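Local coordinates for protein vaginolysin (Gardnerella vaginalis, PDB 5IMY) that probably binds cholesterol in host membranes and acts as a secreted, pore-forming toxin of the cholesterol-dependent cytolysin family that lyses cells, at residues Ala174-Ala182 against Ser365-Lys373; Arg461-Ile472 against Pro481-Asn489. All blocks are in the same frame, centred on the assembly; numbering follows the deposited sequence.

Overall arrangement
Both contacts use the sheet that contains strand 363-389, yet their centres lie 45 Å apart and their nearest atoms stay about 21 Å from each other. Contact 1, the more buried of the two, lays helix 177-182 and the turn before it on that strand; the chemistry is amide-to-backbone bonding and packing round one tyrosine ring. Contact 2 lies at the surface near the C-terminus, in the beta-sandwich part of the molecule, where hairpin strand 469-475 is one of the sheet neighbours of 363-389. There two arginines and a glutamate meet, with aliphatic packing beside them. Along the chain the contacts follow in series, the first closing before the second opens.

Contact 1: Ala174-Ala182 against Ser365-Lys373; sequences AQSMNQLKA and SNSDYIETK
Helix 177-182 runs nearly antiparallel to strand 365-373, their axes 161° apart and 7.3 Å at closest approach. Ahead of the helix, the Q175 amide reaches the strand backbone at T372: T372 N donates to Q175 OE1 (3.1 Å) on a nearly straight N-H path, although the donor stands well above the carbonyl plane. Q175 NE2 returns a weak bond to T372 O (3.3 Å), so both ends of the amide engage one residue, and E371 CG packs against Q175 NE2. The Y369 ring lies under the first helical turn. Q179 CB sits over one face, 4.0 Å from the ring centroid, in a CH-pi contact, while Q175 CB comes obliquely to Y369 CD1. With Q179 CG set between its backbone N and carbonyl carbon (chi1 64°), the chain continues across the tyrosine, and Q179 NE2 bonds to S173 O. S176 is the N-cap: its OG accepts from Q179 N (3.2 Å) and also touches Y369 CB. A182 CB rests on S365 CB at 4.1 Å. H203 bonds both Q175 O and T372 OG1, bridging the two segments. This is helix-on-sheet packing, an N-capped helix lying against the long, bent strand 363-389 of the cytolysin fold.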
ATOM      1  N   ALA A 174      18.193 -11.091  -6.073  1.00 37.89           N
ATOM      2  CA  ALA A 174      18.307 -12.508  -5.744  1.00 36.37           C
ATOM      3  C   ALA A 174      17.062 -12.931  -4.973  1.00 40.48           C
ATOM      4  O   ALA A 174      16.871 -12.532  -3.819  1.00 42.45           O
ATOM      5  CB  ALA A 174      19.574 -12.776  -4.938  1.00 34.45           C
ATOM      6  N   GLN A 175      16.219 -13.728  -5.607  1.00 39.07           N
ATOM      7  CA  GLN A 175      14.966 -14.193  -5.022  1.00 37.55           C
ATOM      8  C   GLN A 175      14.819 -15.706  -5.066  1.00 40.22           C
ATOM      9  O   GLN A 175      14.366 -16.299  -4.085  1.00 38.37           O
ATOM     10  CB  GLN A 175      13.783 -13.530  -5.748  1.00 37.23           C
ATOM     11  CG  GLN A 175      13.701 -12.025  -5.533  1.00 39.25           C
ATOM     12  CD  GLN A 175      13.411 -11.660  -4.089  1.00 39.83           C
ATOM     13  OE1 GLN A 175      12.879 -12.465  -3.326  1.00 33.71           O
ATOM     14  NE2 GLN A 175      13.761 -10.438  -3.710  1.00 41.21           N
ATOM     15  N   SER A 176      15.184 -16.342  -6.176  1.00 40.38           N
ATOM     16  CA  SER A 176      15.147 -17.794  -6.270  1.00 35.73           C
ATOM     17  C   SER A 176      16.092 -18.229  -7.377  1.00 36.22           C
ATOM     18  O   SER A 176      16.300 -17.505  -8.353  1.00 38.26           O
ATOM     19  CB  SER A 176      13.730 -18.308  -6.549  1.00 39.43           C
ATOM     20  OG  SER A 176      13.325 -17.994  -7.870  1.00 38.78           O
ATOM     21  N   MET A 177      16.664 -19.421  -7.215  1.00 41.19           N
ATOM     22  CA  MET A 177      17.570 -19.941  -8.230  1.00 39.30           C
ATOM     23  C   MET A 177      16.879 -20.104  -9.577  1.00 40.92           C
ATOM     24  O   MET A 177      17.557 -20.132 -10.609  1.00 45.02           O
ATOM     25  CB  MET A 177      18.155 -21.282  -7.778  1.00 38.18           C
ATOM     26  CG  MET A 177      19.250 -21.817  -8.686  1.00 48.08           C
ATOM     27  SD  MET A 177      20.659 -20.699  -8.826  1.00 64.47           S
ATOM     28  CE  MET A 177      21.310 -20.760  -7.158  1.00 53.39           C
ATOM     29  N   ASN A 178      15.548 -20.203  -9.593  1.00 33.96           N
ATOM     30  CA  ASN A 178      14.826 -20.396 -10.845  1.00 39.61           C
ATOM     31  C   ASN A 178      14.631 -19.083 -11.599  1.00 39.08           C
ATOM     32  O   ASN A 178      14.786 -19.047 -12.825  1.00 42.92           O
ATOM     33  CB  ASN A 178      13.479 -21.065 -10.574  1.00 46.20           C
ATOM     34  CG  ASN A 178      13.511 -22.561 -10.821  1.00 50.15           C
ATOM     35  OD1 ASN A 178      14.575 -23.153 -11.010  1.00 49.23           O
ATOM     36  ND2 ASN A 178      12.338 -23.184 -10.820  1.00 61.67           N
ATOM     37  N   GLN A 179      14.288 -17.997 -10.900  1.00 37.69           N
ATOM     38  CA  GLN A 179      14.140 -16.719 -11.589  1.00 38.14           C
ATOM     39  C   GLN A 179      15.487 -16.185 -12.060  1.00 38.06           C
ATOM     40  O   GLN A 179      15.559 -15.526 -13.104  1.00 32.61           O
ATOM     41  CB  GLN A 179      13.440 -15.701 -10.686  1.00 36.93           C
ATOM     42  CG  GLN A 179      14.214 -15.319  -9.434  1.00 43.49           C
ATOM     43  CD  GLN A 179      14.752 -13.899  -9.473  1.00 34.57           C
ATOM     44  OE1 GLN A 179      14.250 -13.043 -10.198  1.00 44.81           O
ATOM     45  NE2 GLN A 179      15.785 -13.645  -8.682  1.00 38.76           N
ATOM     46  N   LEU A 180      16.563 -16.468 -11.320  1.00 36.32           N
ATOM     47  CA  LEU A 180      17.891 -16.053 -11.762  1.00 36.55           C
ATOM     48  C   LEU A 180      18.359 -16.880 -12.953  1.00 36.38           C
ATOM     49  O   LEU A 180      19.027 -16.357 -13.854  1.00 36.37           O
ATOM     50  CB  LEU A 180      18.887 -16.158 -10.607  1.00 38.63           C
ATOM     51  CG  LEU A 180      18.647 -15.204  -9.434  1.00 37.67           C
ATOM     52  CD1 LEU A 180      19.659 -15.454  -8.329  1.00 36.96           C
ATOM     53  CD2 LEU A 180      18.703 -13.750  -9.885  1.00 33.61           C
ATOM     54  N   LYS A 181      18.030 -18.174 -12.977  1.00 37.04           N
ATOM     55  CA  LYS A 181      18.317 -18.973 -14.163  1.00 36.45           C
ATOM     56  C   LYS A 181      17.586 -18.427 -15.381  1.00 35.55           C
ATOM     57  O   LYS A 181      18.113 -18.477 -16.498  1.00 31.09           O
ATOM     58  CB  LYS A 181      17.947 -20.438 -13.912  1.00 36.53           C
ATOM     59  CG  LYS A 181      19.032 -21.211 -13.167  1.00 42.94           C
ATOM     60  CD  LYS A 181      18.497 -22.415 -12.395  1.00 43.14           C
ATOM     61  CE  LYS A 181      18.466 -23.687 -13.230  1.00 53.89           C
ATOM     62  NZ  LYS A 181      17.263 -23.781 -14.098  1.00 51.40           N
ATOM     63  N   ALA A 182      16.383 -17.881 -15.186  1.00 37.57           N
ATOM     64  CA  ALA A 182      15.653 -17.272 -16.292  1.00 30.98           C
ATOM     65  C   ALA A 182      16.277 -15.949 -16.718  1.00 30.18           C
ATOM     66  O   ALA A 182      16.177 -15.569 -17.890  1.00 41.26           O
ATOM     67  CB  ALA A 182      14.189 -17.065 -15.904  1.00 34.16           C
ATOM     68  N   SER A 365      13.016 -16.969 -21.787  1.00 44.86           N
ATOM     69  CA  SER A 365      12.994 -17.720 -20.540  1.00 46.08           C
ATOM     70  C   SER A 365      12.062 -17.018 -19.571  1.00 49.53           C
ATOM     71  O   SER A 365      12.141 -15.795 -19.405  1.00 47.63           O
ATOM     72  CB  SER A 365      14.396 -17.840 -19.939  1.00 48.61           C
ATOM     73  OG  SER A 365      15.251 -18.571 -20.800  1.00 53.67           O
ATOM     74  N   ASN A 366      11.177 -17.784 -18.938  1.00 43.95           N
ATOM     75  CA  ASN A 366      10.275 -17.225 -17.946  1.00 50.85           C
ATOM     76  C   ASN A 366      10.078 -18.227 -16.821  1.00 49.29           C
ATOM     77  O   ASN A 366      10.180 -19.440 -17.021  1.00 51.15           O
ATOM     78  CB  ASN A 366       8.918 -16.841 -18.557  1.00 56.58           C
ATOM     79  CG  ASN A 366       8.025 -18.039 -18.805  1.00 64.12           C
ATOM     80  OD1 ASN A 366       8.484 -19.092 -19.248  1.00 63.24           O
ATOM     81  ND2 ASN A 366       6.738 -17.884 -18.517  1.00 75.15           N
ATOM     82  N   SER A 367       9.796 -17.702 -15.632  1.00 48.24           N
ATOM     83  CA  SER A 367       9.610 -18.533 -14.454  1.00 43.50           C
ATOM     84  C   SER A 367       8.851 -17.739 -13.405  1.00 45.41           C
ATOM     85  O   SER A 367       9.106 -16.547 -13.216  1.00 44.61           O
ATOM     86  CB  SER A 367      10.953 -19.002 -13.884  1.00 39.83           C
ATOM     87  OG  SER A 367      10.773 -19.615 -12.623  1.00 52.13           O
ATOM     88  N   ASP A 368       7.918 -18.403 -12.733  1.00 50.01           N
ATOM     89  CA  ASP A 368       7.249 -17.802 -11.593  1.00 45.39           C
ATOM     90  C   ASP A 368       8.150 -17.876 -10.369  1.00 45.82           C
ATOM     91  O   ASP A 368       8.989 -18.773 -10.239  1.00 46.82           O
ATOM     92  CB  ASP A 368       5.921 -18.506 -11.303  1.00 49.46           C
ATOM     93  CG  ASP A 368       4.858 -18.198 -12.342  1.00 50.37           C
ATOM     94  OD1 ASP A 368       5.057 -17.258 -13.140  1.00 45.27           O
ATOM     95  OD2 ASP A 368       3.820 -18.893 -12.350  1.00 46.74           O
ATOM     96  N   TYR A 369       7.974 -16.915  -9.469  1.00 42.52           N
ATOM     97  CA  TYR A 369       8.746 -16.879  -8.238  1.00 37.76           C
ATOM     98  C   TYR A 369       8.068 -15.922  -7.273  1.00 45.64           C
ATOM     99  O   TYR A 369       7.320 -15.027  -7.674  1.00 42.29           O
ATOM    100  CB  TYR A 369      10.195 -16.450  -8.493  1.00 39.40           C
ATOM    101  CG  TYR A 369      10.336 -14.985  -8.829  1.00 38.28           C
ATOM    102  CD1 TYR A 369      10.788 -14.076  -7.884  1.00 38.46           C
ATOM    103  CD2 TYR A 369      10.004 -14.510 -10.090  1.00 34.62           C
ATOM    104  CE1 TYR A 369      10.914 -12.735  -8.186  1.00 35.70           C
ATOM    105  CE2 TYR A 369      10.124 -13.172 -10.402  1.00 38.52           C
ATOM    106  CZ  TYR A 369      10.579 -12.288  -9.448  1.00 37.88           C
ATOM    107  OH  TYR A 369      10.699 -10.954  -9.756  1.00 38.22           O
ATOM    108  N   ILE A 370       8.343 -16.125  -5.991  1.00 39.54           N
ATOM    109  CA  ILE A 370       7.837 -15.271  -4.927  1.00 36.79           C
ATOM    110  C   ILE A 370       8.933 -14.278  -4.573  1.00 35.78           C
ATOM    111  O   ILE A 370      10.026 -14.676  -4.157  1.00 39.83           O
ATOM    112  CB  ILE A 370       7.413 -16.103  -3.705  1.00 48.00           C
ATOM    113  CG1 ILE A 370       6.045 -16.743  -3.954  1.00 52.32           C
ATOM    114  CG2 ILE A 370       7.377 -15.255  -2.429  1.00 46.48           C
ATOM    115  CD1 ILE A 370       6.072 -18.249  -3.973  1.00 63.79           C
ATOM    116  N   GLU A 371       8.653 -12.990  -4.742  1.00 36.20           N
ATOM    117  CA  GLU A 371       9.590 -11.953  -4.339  1.00 48.87           C
ATOM    118  C   GLU A 371       9.245 -11.449  -2.945  1.00 40.76           C
ATOM    119  O   GLU A 371       8.072 -11.263  -2.609  1.00 37.62           O
ATOM    120  CB  GLU A 371       9.587 -10.778  -5.318  1.00 47.14           C
ATOM    121  CG  GLU A 371      10.676  -9.755  -4.997  1.00 58.37           C
ATOM    122  CD  GLU A 371      10.672  -8.555  -5.915  1.00 72.85           C
ATOM    123  OE1 GLU A 371      11.348  -8.602  -6.965  1.00 78.51           O
ATOM    124  OE2 GLU A 371       9.980  -7.565  -5.593  1.00 78.00           O
ATOM    125  N   THR A 372      10.279 -11.233  -2.137  1.00 41.75           N
ATOM    126  CA  THR A 372      10.148 -10.614  -0.825  1.00 43.61           C
ATOM    127  C   THR A 372      10.728  -9.211  -0.876  1.00 45.53           C
ATOM    128  O   THR A 372      11.841  -9.011  -1.372  1.00 44.14           O
ATOM    129  CB  THR A 372      10.864 -11.424   0.251  1.00 39.99           C
ATOM    130  OG1 THR A 372      10.274 -12.720   0.313  1.00 41.88           O
ATOM    131  CG2 THR A 372      10.738 -10.750   1.612  1.00 45.50           C
ATOM    132  N   LYS A 373       9.968  -8.253  -0.368  1.00 39.60           N
ATOM    133  CA  LYS A 373      10.448  -6.901  -0.151  1.00 38.83           C
ATOM    134  C   LYS A 373      10.475  -6.617   1.342  1.00 39.78           C
ATOM    135  O   LYS A 373       9.850  -7.318   2.141  1.00 39.71           O
ATOM    136  CB  LYS A 373       9.569  -5.878  -0.871  1.00 43.43           C
ATOM    137  CG  LYS A 373       9.898  -5.701  -2.340  1.00 48.53           C
ATOM    138  CD  LYS A 373       9.000  -4.647  -2.963  1.00 70.13           C
ATOM    139  CE  LYS A 373       9.058  -4.683  -4.476  1.00 75.52           C
ATOM    140  NZ  LYS A 373       7.810  -5.255  -5.039  1.00 88.45           N
TER

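Contact 2: Arg461-Ile472 against Pro481-Asn489; sequences RSDLPLVRQRTI and PRVAETVKN
E485 joins R470 and R461 in a salt-bridge network that spans the C-terminal beta hairpin of strands 469-475 and 480-485 and takes in strand 460-464 through R461. The carboxylate divides its oxygens: E485 OE1 lies 3.3 Å from R461 NE, and E485 OE2 lies 3.3 Å from R470 NH1, where the hydrogen bond is weak and bent. The R461 and E485 side chains come from opposite directions, the guanidinium almost perpendicular to the carboxylate (86°), whereas that of R470 is turned only 33° from it. Y459 OH also bonds to E485 OE2, giving this oxygen a second polar partner. Two positive groups so near would be expected to favour the charged carboxylate.

R470 runs out with CG anti to its backbone N (chi1 165°), then bends at chi2 and chi3, which brings its guanidinium beneath L464 CD1, 3.2 Å above the centre of the plane. V487 CG1 lies over the opposite face, 3.4 Å from R470 NH1, sandwiching the group, and meets V467 CG1 as well. Beyond the charges, the hairpin strands run nearly antiparallel, and the aliphatic parts of Q469 and K488 lie side by side, pointing the same way. At the other end, I472 CG2 packs against V483 CG2 at 3.7 Å, and the CA-H of I472 points at A484 O, with I472 CA 3.4 Å from that oxygen.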
ATOM      1  N   ARG A 461       7.101  25.870  14.881  1.00 53.77           N
ATOM      2  CA  ARG A 461       7.788  25.197  13.786  1.00 55.55           C
ATOM      3  C   ARG A 461       6.929  24.062  13.252  1.00 50.63           C
ATOM      4  O   ARG A 461       6.191  23.410  13.996  1.00 49.14           O
ATOM      5  CB  ARG A 461       9.157  24.664  14.230  1.00 56.23           C
ATOM      6  CG  ARG A 461      10.317  25.480  13.681  1.00 50.44           C
ATOM      7  CD  ARG A 461      11.565  25.371  14.540  1.00 61.19           C
ATOM      8  NE  ARG A 461      12.430  24.265  14.141  1.00 70.18           N
ATOM      9  CZ  ARG A 461      13.234  24.289  13.081  1.00 67.90           C
ATOM     10  NH1 ARG A 461      13.278  25.359  12.297  1.00 71.12           N
ATOM     11  NH2 ARG A 461      13.990  23.238  12.799  1.00 65.82           N
ATOM     12  N   SER A 462       7.043  23.830  11.945  1.00 58.38           N
ATOM     13  CA  SER A 462       6.229  22.849  11.243  1.00 51.50           C
ATOM     14  C   SER A 462       7.098  22.099  10.244  1.00 58.44           C
ATOM     15  O   SER A 462       8.266  22.435  10.027  1.00 53.18           O
ATOM     16  CB  SER A 462       5.053  23.515  10.520  1.00 56.98           C
ATOM     17  OG  SER A 462       5.518  24.430   9.543  1.00 51.35           O
ATOM     18  N   ASP A 463       6.506  21.068   9.634  1.00 60.63           N
ATOM     19  CA  ASP A 463       7.155  20.293   8.582  1.00 68.25           C
ATOM     20  C   ASP A 463       8.612  19.991   8.912  1.00 62.20           C
ATOM     21  O   ASP A 463       9.476  20.066   8.033  1.00 67.97           O
ATOM     22  CB  ASP A 463       7.066  21.039   7.246  1.00 82.50           C
ATOM     23  CG  ASP A 463       5.723  20.863   6.567  1.00 72.92           C
ATOM     24  OD1 ASP A 463       5.233  19.716   6.506  1.00 71.88           O
ATOM     25  OD2 ASP A 463       5.158  21.872   6.093  1.00 72.02           O
ATOM     26  N   LEU A 464       8.905  19.636  10.200  1.00 65.91           N
ATOM     27  CA  LEU A 464      10.305  19.422  10.534  1.00 71.72           C
ATOM     28  C   LEU A 464      10.610  17.931  10.645  1.00 70.98           C
ATOM     29  O   LEU A 464       9.770  17.156  11.117  1.00 67.01           O
ATOM     30  CB  LEU A 464      10.675  20.131  11.840  1.00 67.00           C
ATOM     31  CG  LEU A 464      10.297  19.557  13.207  1.00 65.94           C
ATOM     32  CD1 LEU A 464      10.958  20.403  14.285  1.00 64.11           C
ATOM     33  CD2 LEU A 464       8.797  19.519  13.427  1.00 62.19           C
ATOM     34  N   PRO A 465      11.805  17.519  10.220  1.00 69.86           N
ATOM     35  CA  PRO A 465      12.083  16.087  10.061  1.00 67.75           C
ATOM     36  C   PRO A 465      11.937  15.323  11.367  1.00 68.44           C
ATOM     37  O   PRO A 465      11.941  15.891  12.461  1.00 65.29           O
ATOM     38  CB  PRO A 465      13.534  16.062   9.564  1.00 71.79           C
ATOM     39  CG  PRO A 465      14.121  17.340  10.057  1.00 73.91           C
ATOM     40  CD  PRO A 465      13.008  18.339   9.997  1.00 72.59           C
ATOM     41  N   LEU A 466      11.812  14.003  11.234  1.00 66.95           N
ATOM     42  CA  LEU A 466      11.756  13.102  12.378  1.00 64.70           C
ATOM     43  C   LEU A 466      13.155  12.559  12.627  1.00 65.04           C
ATOM     44  O   LEU A 466      13.682  11.788  11.819  1.00 61.61           O
ATOM     45  CB  LEU A 466      10.769  11.962  12.145  1.00 52.99           C
ATOM     46  CG  LEU A 466      10.056  11.522  13.425  1.00 60.24           C
ATOM     47  CD1 LEU A 466       8.587  11.788  13.272  1.00 59.94           C
ATOM     48  CD2 LEU A 466      10.312  10.060  13.759  1.00 62.34           C
ATOM     49  N   VAL A 467      13.749  12.961  13.741  1.00 64.78           N
ATOM     50  CA  VAL A 467      15.064  12.504  14.124  1.00 66.10           C
ATOM     51  C   VAL A 467      14.920  11.458  15.224  1.00 65.99           C
ATOM     52  O   VAL A 467      13.829  11.186  15.717  1.00 65.29           O
ATOM     53  CB  VAL A 467      15.971  13.672  14.580  1.00 68.34           C
ATOM     54  CG1 VAL A 467      16.254  14.608  13.417  1.00 61.94           C
ATOM     55  CG2 VAL A 467      15.333  14.429  15.741  1.00 57.46           C
ATOM     56  N   ARG A 468      16.044  10.853  15.609  1.00 65.65           N
ATOM     57  CA  ARG A 468      16.032   9.899  16.711  1.00 65.42           C
ATOM     58  C   ARG A 468      15.681  10.579  18.027  1.00 72.46           C
ATOM     59  O   ARG A 468      15.013   9.977  18.873  1.00 73.87           O
ATOM     60  CB  ARG A 468      17.391   9.193  16.791  1.00 86.70           C
ATOM     61  CG  ARG A 468      18.040   9.108  18.175  1.00 90.00           C
ATOM     62  CD  ARG A 468      17.358   8.083  19.074  1.00 93.77           C
ATOM     63  NE  ARG A 468      18.328   7.145  19.634  1.00109.85           N
ATOM     64  CZ  ARG A 468      18.104   6.369  20.689  1.00102.88           C
ATOM     65  NH1 ARG A 468      16.939   6.415  21.324  1.00 83.49           N
ATOM     66  NH2 ARG A 468      19.053   5.548  21.119  1.00109.55           N
ATOM     67  N   GLN A 469      16.112  11.825  18.213  1.00 75.54           N
ATOM     68  CA  GLN A 469      15.872  12.544  19.456  1.00 71.07           C
ATOM     69  C   GLN A 469      15.747  14.031  19.164  1.00 66.01           C
ATOM     70  O   GLN A 469      16.604  14.612  18.492  1.00 61.98           O
ATOM     71  CB  GLN A 469      17.004  12.303  20.461  1.00 75.95           C
ATOM     72  CG  GLN A 469      16.887  13.100  21.760  1.00 73.23           C
ATOM     73  CD  GLN A 469      15.848  12.531  22.706  1.00 72.78           C
ATOM     74  OE1 GLN A 469      14.744  13.064  22.832  1.00 64.05           O
ATOM     75  NE2 GLN A 469      16.200  11.446  23.384  1.00 69.77           N
ATOM     76  N   ARG A 470      14.679  14.634  19.679  1.00 67.85           N
ATOM     77  CA  ARG A 470      14.466  16.072  19.619  1.00 63.39           C
ATOM     78  C   ARG A 470      14.045  16.538  21.003  1.00 56.56           C
ATOM     79  O   ARG A 470      13.111  15.983  21.589  1.00 53.14           O
ATOM     80  CB  ARG A 470      13.401  16.429  18.573  1.00 52.69           C
ATOM     81  CG  ARG A 470      12.839  17.854  18.661  1.00 57.81           C
ATOM     82  CD  ARG A 470      13.169  18.679  17.431  1.00 56.70           C
ATOM     83  NE  ARG A 470      12.887  17.967  16.188  1.00 58.56           N
ATOM     84  CZ  ARG A 470      13.348  18.330  14.995  1.00 59.21           C
ATOM     85  NH1 ARG A 470      14.119  19.403  14.873  1.00 59.52           N
ATOM     86  NH2 ARG A 470      13.038  17.616  13.922  1.00 62.23           N
ATOM     87  N   THR A 471      14.740  17.543  21.528  1.00 61.58           N
ATOM     88  CA  THR A 471      14.415  18.111  22.828  1.00 59.36           C
ATOM     89  C   THR A 471      14.362  19.626  22.709  1.00 60.47           C
ATOM     90  O   THR A 471      15.289  20.246  22.178  1.00 57.78           O
ATOM     91  CB  THR A 471      15.426  17.688  23.905  1.00 64.61           C
ATOM     92  OG1 THR A 471      15.294  18.541  25.050  1.00 71.62           O
ATOM     93  CG2 THR A 471      16.845  17.756  23.388  1.00 65.99           C
ATOM     94  N   ILE A 472      13.273  20.211  23.200  1.00 67.38           N
ATOM     95  CA  ILE A 472      13.012  21.641  23.092  1.00 70.37           C
ATOM     96  C   ILE A 472      12.902  22.186  24.508  1.00 67.03           C
ATOM     97  O   ILE A 472      11.923  21.908  25.213  1.00 63.82           O
ATOM     98  CB  ILE A 472      11.738  21.932  22.287  1.00 68.81           C
ATOM     99  CG1 ILE A 472      11.761  21.161  20.962  1.00 61.58           C
ATOM    100  CG2 ILE A 472      11.598  23.432  22.037  1.00 60.73           C
ATOM    101  CD1 ILE A 472      10.484  21.276  20.158  1.00 58.83           C
ATOM    102  N   PRO A 481      11.058  35.538  27.240  1.00 51.13           N
ATOM    103  CA  PRO A 481      11.186  34.082  27.221  1.00 53.08           C
ATOM    104  C   PRO A 481      12.309  33.642  26.295  1.00 48.75           C
ATOM    105  O   PRO A 481      12.703  34.350  25.366  1.00 50.99           O
ATOM    106  CB  PRO A 481       9.821  33.618  26.700  1.00 51.57           C
ATOM    107  CG  PRO A 481       9.304  34.780  25.875  1.00 47.26           C
ATOM    108  CD  PRO A 481      10.139  36.005  26.189  1.00 48.97           C
ATOM    109  N   ARG A 482      12.829  32.449  26.569  1.00 53.61           N
ATOM    110  CA  ARG A 482      13.908  31.889  25.770  1.00 60.46           C
ATOM    111  C   ARG A 482      13.647  30.409  25.537  1.00 55.05           C
ATOM    112  O   ARG A 482      12.995  29.740  26.342  1.00 53.47           O
ATOM    113  CB  ARG A 482      15.272  32.113  26.441  1.00 59.66           C
ATOM    114  CG  ARG A 482      15.660  33.587  26.508  1.00 62.04           C
ATOM    115  CD  ARG A 482      17.163  33.802  26.623  1.00 67.21           C
ATOM    116  NE  ARG A 482      17.642  33.680  27.996  1.00 84.82           N
ATOM    117  CZ  ARG A 482      17.554  34.641  28.912  1.00 86.30           C
ATOM    118  NH1 ARG A 482      16.995  35.808  28.615  1.00 82.18           N
ATOM    119  NH2 ARG A 482      18.024  34.434  30.136  1.00 76.72           N
ATOM    120  N   VAL A 483      14.160  29.908  24.410  1.00 59.66           N
ATOM    121  CA  VAL A 483      13.889  28.551  23.952  1.00 60.44           C
ATOM    122  C   VAL A 483      15.084  28.081  23.134  1.00 60.54           C
ATOM    123  O   VAL A 483      15.843  28.885  22.592  1.00 59.96           O
ATOM    124  CB  VAL A 483      12.581  28.487  23.122  1.00 59.33           C
ATOM    125  CG1 VAL A 483      12.711  29.317  21.848  1.00 57.11           C
ATOM    126  CG2 VAL A 483      12.198  27.047  22.807  1.00 54.92           C
ATOM    127  N   ALA A 484      15.253  26.761  23.046  1.00 65.14           N
ATOM    128  CA  ALA A 484      16.389  26.194  22.335  1.00 66.87           C
ATOM    129  C   ALA A 484      16.034  24.815  21.792  1.00 65.38           C
ATOM    130  O   ALA A 484      15.166  24.122  22.329  1.00 57.55           O
ATOM    131  CB  ALA A 484      17.620  26.107  23.244  1.00 59.66           C
ATOM    132  N   GLU A 485      16.732  24.425  20.722  1.00 63.93           N
ATOM    133  CA  GLU A 485      16.511  23.162  20.027  1.00 69.10           C
ATOM    134  C   GLU A 485      17.858  22.493  19.773  1.00 71.02           C
ATOM    135  O   GLU A 485      18.851  23.175  19.507  1.00 70.78           O
ATOM    136  CB  GLU A 485      15.775  23.393  18.702  1.00 64.59           C
ATOM    137  CG  GLU A 485      14.689  22.379  18.399  1.00 67.43           C
ATOM    138  CD  GLU A 485      14.139  22.529  16.996  1.00 71.90           C
ATOM    139  OE1 GLU A 485      14.758  23.251  16.186  1.00 69.79           O
ATOM    140  OE2 GLU A 485      13.082  21.933  16.703  1.00 76.07           O
ATOM    141  N   THR A 486      17.887  21.159  19.838  1.00 69.40           N
ATOM    142  CA  THR A 486      19.148  20.419  19.896  1.00 74.11           C
ATOM    143  C   THR A 486      19.381  19.466  18.734  1.00 87.49           C
ATOM    144  O   THR A 486      20.507  19.388  18.238  1.00101.67           O
ATOM    145  CB  THR A 486      19.220  19.609  21.197  1.00 73.07           C
ATOM    146  OG1 THR A 486      18.261  18.546  21.149  1.00 75.53           O
ATOM    147  CG2 THR A 486      18.942  20.491  22.404  1.00 72.29           C
ATOM    148  N   VAL A 487      18.354  18.728  18.299  1.00 85.81           N
ATOM    149  CA  VAL A 487      18.465  17.592  17.376  1.00 79.99           C
ATOM    150  C   VAL A 487      19.613  16.660  17.765  1.00 84.79           C
ATOM    151  O   VAL A 487      20.434  16.984  18.629  1.00 91.37           O
ATOM    152  CB  VAL A 487      18.595  18.035  15.899  1.00 70.44           C
ATOM    153  CG1 VAL A 487      17.224  18.036  15.238  1.00 69.88           C
ATOM    154  CG2 VAL A 487      19.247  19.407  15.735  1.00 77.38           C
ATOM    155  N   LYS A 488      19.663  15.483  17.141  1.00 89.85           N
ATOM    156  CA  LYS A 488      20.590  14.436  17.554  1.00 91.06           C
ATOM    157  C   LYS A 488      20.787  13.454  16.405  1.00 89.35           C
ATOM    158  O   LYS A 488      19.903  13.284  15.560  1.00 79.86           O
ATOM    159  CB  LYS A 488      20.067  13.704  18.796  1.00 87.91           C
ATOM    160  CG  LYS A 488      21.137  13.067  19.669  1.00 93.32           C
ATOM    161  CD  LYS A 488      20.592  12.782  21.064  1.00113.17           C
ATOM    162  CE  LYS A 488      21.547  11.950  21.903  1.00114.76           C
ATOM    163  NZ  LYS A 488      22.919  12.522  21.946  1.00112.61           N
ATOM    164  N   ASN A 489      21.951  12.806  16.397  1.00 95.49           N
ATOM    165  CA  ASN A 489      22.316  11.838  15.359  1.00 95.67           C
ATOM    166  C   ASN A 489      21.864  12.281  13.970  1.00 88.31           C
ATOM    167  O   ASN A 489      22.377  11.802  12.959  1.00 82.38           O
ATOM    168  CB  ASN A 489      21.727  10.458  15.677  1.00 94.60           C
ATOM    169  CG  ASN A 489      22.596   9.656  16.632  1.00100.93           C
ATOM    170  OD1 ASN A 489      23.767   9.974  16.844  1.00 94.38           O
ATOM    171  ND2 ASN A 489      22.029   8.599  17.205  1.00113.49           N
TER